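Local coordinates for toxin-like protein (Paenibacillus larvae subsp. larvae BRL-230010, PDB 5DZQ) that is a C3-like mono-ADP-ribosyltransferase toxin that probably transfers ADP-ribose from NAD+ to a target protein, at residues B[88-100]-B[138-150]. Residues are numbered along the deposited sequence; the frame is centred on the assembly and turned at random.
Sequences SETVQVYRGDDTS and YLSTSIVSNQQFA
The ring of Tyr94 lies between Ser142 and Gln148. Gln148 CG sits over the centre of one face, 3.6 Å above the ring plane. Ser142 CB covers the opposite face, nearer the rim. Both are CH-pi contacts. Tyr94 CG stands between its backbone N and carbonyl carbon (chi1 76°), which swings the ring toward the loop that carries Phe149. There Phe149 N gives Tyr94 OH a straight hydrogen bond of 2.9 Å.

The backbones form a single antiparallel bridge: Tyr94 N bonds Ser142 O at 2.9 Å, and Ser142 N bonds Tyr94 O at 2.7 Å. Beside it Val93 CG2 presses on Thr141 CB at 3.5 Å, a tight fit. Thr141 OG1 itself bonds Leu181 O. Arg95 NH1 reaches Ser140 O at 3.0 Å, while NE and NH2 grip Asp97 side-on. Arg95 and Ser140-Thr141-Ser142 probably correspond to the arginine and Ser-Thr-Ser motif of R-S-E transferases.

The looser side is at Ile143 and Val144. Val93 CG1 meets Ile143 CG1 at 4.1 Å. Exposed Val144 meets the ring obliquely through CG2, 3.7 Å from Tyr94 CE1.

The strands cross at 105° and join two sheets. Strand 91-97 borders the five-stranded sheet beside 154-160, and strand 139-142 the three-stranded one beside 179-183.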
loop_
_atom_site.group_PDB
_atom_site.type_symbol
_atom_site.label_atom_id
_atom_site.label_comp_id
_atom_site.label_asym_id
_atom_site.label_seq_id
_atom_site.Cartn_x
_atom_site.Cartn_y
_atom_site.Cartn_z
ATOM N N SER B 88 -5.126 -14.510 22.350
ATOM C CA SER B 88 -5.315 -15.722 23.148
ATOM C C SER B 88 -3.990 -16.356 23.562
ATOM O O SER B 88 -3.915 -17.020 24.582
ATOM C CB SER B 88 -6.159 -16.738 22.381
ATOM O OG SER B 88 -5.470 -17.211 21.237
ATOM N N GLU B 89 -2.949 -16.145 22.762
ATOM C CA GLU B 89 -1.606 -16.618 23.092
ATOM C C GLU B 89 -0.558 -15.728 22.437
ATOM O O GLU B 89 -0.884 -14.907 21.586
ATOM C CB GLU B 89 -1.417 -18.073 22.658
ATOM C CG GLU B 89 -1.703 -19.084 23.771
ATOM C CD GLU B 89 -1.638 -20.524 23.295
ATOM O OE1 GLU B 89 -0.916 -20.794 22.311
ATOM O OE2 GLU B 89 -2.315 -21.384 23.904
ATOM N N THR B 90 0.699 -15.873 22.838
ATOM C CA THR B 90 1.760 -15.093 22.210
ATOM C C THR B 90 1.944 -15.537 20.763
ATOM O O THR B 90 1.921 -16.726 20.478
ATOM C CB THR B 90 3.082 -15.235 22.977
ATOM O OG1 THR B 90 2.906 -14.710 24.295
ATOM C CG2 THR B 90 4.197 -14.466 22.285
ATOM N N VAL B 91 2.094 -14.583 19.845
ATOM C CA VAL B 91 2.254 -14.915 18.429
ATOM C C VAL B 91 3.394 -14.136 17.781
ATOM O O VAL B 91 3.744 -13.037 18.226
ATOM C CB VAL B 91 0.967 -14.634 17.630
ATOM C CG1 VAL B 91 -0.197 -15.425 18.185
ATOM C CG2 VAL B 91 0.655 -13.154 17.645
ATOM N N GLN B 92 3.971 -14.714 16.732
ATOM C CA GLN B 92 4.935 -14.004 15.886
ATOM C C GLN B 92 4.270 -13.492 14.614
ATOM O O GLN B 92 3.609 -14.249 13.917
ATOM C CB GLN B 92 6.105 -14.912 15.504
ATOM C CG GLN B 92 6.966 -15.355 16.659
ATOM C CD GLN B 92 8.176 -14.461 16.869
ATOM O OE1 GLN B 92 8.721 -13.888 15.917
ATOM N NE2 GLN B 92 8.607 -14.343 18.119
ATOM N N VAL B 93 4.440 -12.211 14.306
ATOM C CA VAL B 93 3.921 -11.671 13.058
ATOM C C VAL B 93 5.024 -10.899 12.358
ATOM O O VAL B 93 6.103 -10.711 12.922
ATOM C CB VAL B 93 2.698 -10.768 13.292
ATOM C CG1 VAL B 93 1.551 -11.597 13.869
ATOM C CG2 VAL B 93 3.057 -9.623 14.236
ATOM N N TYR B 94 4.768 -10.469 11.125
ATOM C CA TYR B 94 5.789 -9.754 10.369
ATOM C C TYR B 94 5.220 -8.673 9.462
ATOM O O TYR B 94 4.025 -8.687 9.141
ATOM C CB TYR B 94 6.619 -10.733 9.533
ATOM C CG TYR B 94 5.949 -11.257 8.288
ATOM C CD1 TYR B 94 5.133 -12.381 8.328
ATOM C CD2 TYR B 94 6.159 -10.645 7.062
ATOM C CE1 TYR B 94 4.531 -12.861 7.171
ATOM C CE2 TYR B 94 5.564 -11.117 5.919
ATOM C CZ TYR B 94 4.758 -12.224 5.981
ATOM O OH TYR B 94 4.188 -12.698 4.828
ATOM N N ARG B 95 6.114 -7.768 9.055
ATOM C CA ARG B 95 5.844 -6.613 8.176
ATOM C C ARG B 95 7.009 -6.404 7.243
ATOM O O ARG B 95 8.140 -6.344 7.707
ATOM C CB ARG B 95 5.699 -5.311 8.974
ATOM C CG ARG B 95 4.357 -4.992 9.525
ATOM C CD ARG B 95 4.302 -3.500 9.806
ATOM N NE ARG B 95 4.596 -2.742 8.591
ATOM C CZ ARG B 95 3.701 -2.481 7.639
ATOM N NH1 ARG B 95 2.447 -2.910 7.762
ATOM N NH2 ARG B 95 4.057 -1.796 6.561
ATOM N N GLY B 96 6.756 -6.231 5.951
ATOM C CA GLY B 96 7.792 -5.732 5.058
ATOM C C GLY B 96 7.684 -4.216 4.989
ATOM O O GLY B 96 6.607 -3.664 5.203
ATOM N N ASP B 97 8.788 -3.532 4.717
ATOM C CA ASP B 97 8.737 -2.080 4.535
ATOM C C ASP B 97 9.827 -1.666 3.562
ATOM O O ASP B 97 10.813 -2.387 3.385
ATOM C CB ASP B 97 8.903 -1.338 5.874
ATOM C CG ASP B 97 7.634 -1.336 6.721
ATOM O OD1 ASP B 97 6.641 -0.675 6.316
ATOM O OD2 ASP B 97 7.629 -1.981 7.799
ATOM N N ASP B 98 9.659 -0.516 2.909
ATOM C CA ASP B 98 10.767 0.029 2.150
ATOM C C ASP B 98 11.603 0.887 3.088
ATOM O O ASP B 98 11.250 1.082 4.252
ATOM C CB ASP B 98 10.290 0.820 0.918
ATOM C CG ASP B 98 9.316 1.934 1.261
ATOM O OD1 ASP B 98 9.564 2.694 2.222
ATOM O OD2 ASP B 98 8.299 2.063 0.540
ATOM N N THR B 99 12.708 1.400 2.581
ATOM C CA THR B 99 13.689 2.063 3.422
ATOM C C THR B 99 13.234 3.431 3.951
ATOM O O THR B 99 13.902 4.020 4.800
ATOM C CB THR B 99 14.993 2.240 2.658
ATOM O OG1 THR B 99 15.854 3.117 3.393
ATOM C CG2 THR B 99 14.710 2.851 1.294
ATOM N N SER B 100 12.100 3.929 3.456
ATOM C CA SER B 100 11.602 5.242 3.867
ATOM C C SER B 100 11.246 5.277 5.354
ATOM O O SER B 100 11.217 6.346 5.956
ATOM C CB SER B 100 10.383 5.654 3.025
ATOM O OG SER B 100 9.256 4.831 3.292
ATOM N N TYR B 138 -1.981 2.745 12.974
ATOM C CA TYR B 138 -2.385 1.392 13.343
ATOM C C TYR B 138 -1.364 0.448 12.735
ATOM O O TYR B 138 -0.766 0.756 11.706
ATOM C CB TYR B 138 -3.789 1.067 12.840
ATOM C CG TYR B 138 -4.866 1.877 13.535
ATOM C CD1 TYR B 138 -5.378 1.476 14.768
ATOM C CD2 TYR B 138 -5.331 3.053 12.982
ATOM C CE1 TYR B 138 -6.358 2.231 15.423
ATOM C CE2 TYR B 138 -6.301 3.803 13.620
ATOM C CZ TYR B 138 -6.804 3.396 14.841
ATOM O OH TYR B 138 -7.770 4.168 15.464
ATOM N N LEU B 139 -1.162 -0.696 13.364
ATOM C CA LEU B 139 -0.080 -1.568 12.942
ATOM C C LEU B 139 -0.628 -2.889 12.395
ATOM O O LEU B 139 -0.966 -3.794 13.157
ATOM C CB LEU B 139 0.862 -1.799 14.118
ATOM C CG LEU B 139 2.116 -2.650 13.915
ATOM C CD1 LEU B 139 2.936 -2.097 12.777
ATOM C CD2 LEU B 139 2.929 -2.684 15.201
ATOM N N SER B 140 -0.722 -2.981 11.069
ATOM C CA SER B 140 -1.175 -4.212 10.419
ATOM C C SER B 140 0.029 -5.109 10.190
ATOM O O SER B 140 1.074 -4.639 9.735
ATOM C CB SER B 140 -1.866 -3.921 9.089
ATOM O OG SER B 140 -2.858 -2.926 9.260
ATOM N N THR B 141 -0.122 -6.391 10.501
ATOM C CA THR B 141 0.981 -7.338 10.389
ATOM C C THR B 141 0.503 -8.623 9.721
ATOM O O THR B 141 -0.680 -8.953 9.790
ATOM C CB THR B 141 1.573 -7.662 11.752
ATOM O OG1 THR B 141 0.585 -8.301 12.578
ATOM C CG2 THR B 141 2.051 -6.385 12.448
ATOM N N SER B 142 1.417 -9.330 9.060
ATOM C CA SER B 142 1.062 -10.572 8.383
ATOM C C SER B 142 1.488 -11.762 9.234
ATOM O O SER B 142 2.378 -11.652 10.080
ATOM C CB SER B 142 1.706 -10.650 6.995
ATOM O OG SER B 142 1.408 -9.506 6.209
ATOM N N ILE B 143 0.833 -12.889 8.996
ATOM C CA ILE B 143 1.057 -14.123 9.732
ATOM C C ILE B 143 1.639 -15.167 8.785
ATOM O O ILE B 143 1.098 -15.381 7.704
ATOM C CB ILE B 143 -0.260 -14.667 10.328
ATOM C CG1 ILE B 143 -0.889 -13.645 11.279
ATOM C CG2 ILE B 143 -0.030 -15.982 11.034
ATOM C CD1 ILE B 143 -2.396 -13.557 11.127
ATOM N N VAL B 144 2.729 -15.814 9.174
ATOM C CA VAL B 144 3.283 -16.880 8.327
ATOM C C VAL B 144 2.409 -18.123 8.382
ATOM O O VAL B 144 2.139 -18.658 9.457
ATOM C CB VAL B 144 4.726 -17.253 8.738
ATOM C CG1 VAL B 144 5.197 -18.508 7.982
ATOM C CG2 VAL B 144 5.666 -16.090 8.464
ATOM N N SER B 145 1.950 -18.571 7.222
ATOM C CA SER B 145 1.385 -19.901 7.111
ATOM C C SER B 145 2.476 -20.820 6.566
ATOM O O SER B 145 3.270 -21.372 7.326
ATOM C CB SER B 145 0.154 -19.912 6.210
ATOM O OG SER B 145 -0.518 -21.153 6.319
ATOM N N ASN B 146 2.527 -20.979 5.251
ATOM C CA ASN B 146 3.617 -21.738 4.655
ATOM C C ASN B 146 4.648 -20.797 4.033
ATOM O O ASN B 146 5.700 -21.247 3.582
ATOM C CB ASN B 146 3.088 -22.712 3.597
ATOM C CG ASN B 146 2.410 -21.995 2.446
ATOM O OD1 ASN B 146 1.922 -20.875 2.604
ATOM N ND2 ASN B 146 2.380 -22.635 1.277
ATOM N N GLN B 147 4.345 -19.495 4.013
ATOM C CA GLN B 147 5.203 -18.508 3.345
ATOM C C GLN B 147 5.370 -17.226 4.130
ATOM O O GLN B 147 4.444 -16.793 4.818
ATOM C CB GLN B 147 4.647 -18.122 1.972
ATOM C CG GLN B 147 4.311 -19.262 1.076
ATOM C CD GLN B 147 3.469 -18.819 -0.106
ATOM O OE1 GLN B 147 3.997 -18.512 -1.167
ATOM N NE2 GLN B 147 2.156 -18.782 0.077
ATOM N N GLN B 148 6.553 -16.625 4.012
ATOM C CA GLN B 148 6.798 -15.265 4.507
ATOM C C GLN B 148 7.185 -14.393 3.322
ATOM O O GLN B 148 8.180 -14.663 2.655
ATOM C CB GLN B 148 7.902 -15.262 5.564
ATOM C CG GLN B 148 8.122 -13.901 6.266
ATOM C CD GLN B 148 9.221 -13.975 7.316
ATOM O OE1 GLN B 148 8.985 -13.804 8.521
ATOM N NE2 GLN B 148 10.429 -14.227 6.862
ATOM N N PHE B 149 6.405 -13.355 3.045
ATOM C CA PHE B 149 6.650 -12.542 1.853
ATOM C C PHE B 149 7.582 -11.401 2.225
ATOM O O PHE B 149 7.165 -10.397 2.805
ATOM C CB PHE B 149 5.332 -12.029 1.261
ATOM C CG PHE B 149 4.446 -13.127 0.747
ATOM C CD1 PHE B 149 4.708 -13.730 -0.477
ATOM C CD2 PHE B 149 3.383 -13.588 1.503
ATOM C CE1 PHE B 149 3.915 -14.765 -0.944
ATOM C CE2 PHE B 149 2.587 -14.623 1.044
ATOM C CZ PHE B 149 2.853 -15.211 -0.183
ATOM N N ALA B 150 8.853 -11.589 1.901
ATOM C CA ALA B 150 9.927 -10.732 2.378
ATOM C C ALA B 150 10.666 -10.076 1.209
ATOM O O ALA B 150 11.888 -9.964 1.221
ATOM C CB ALA B 150 10.903 -11.554 3.242
HETATM O O HOH W 1 4.228 -15.175 11.647
HETATM O O HOH W 2 2.251 -14.262 5.021
#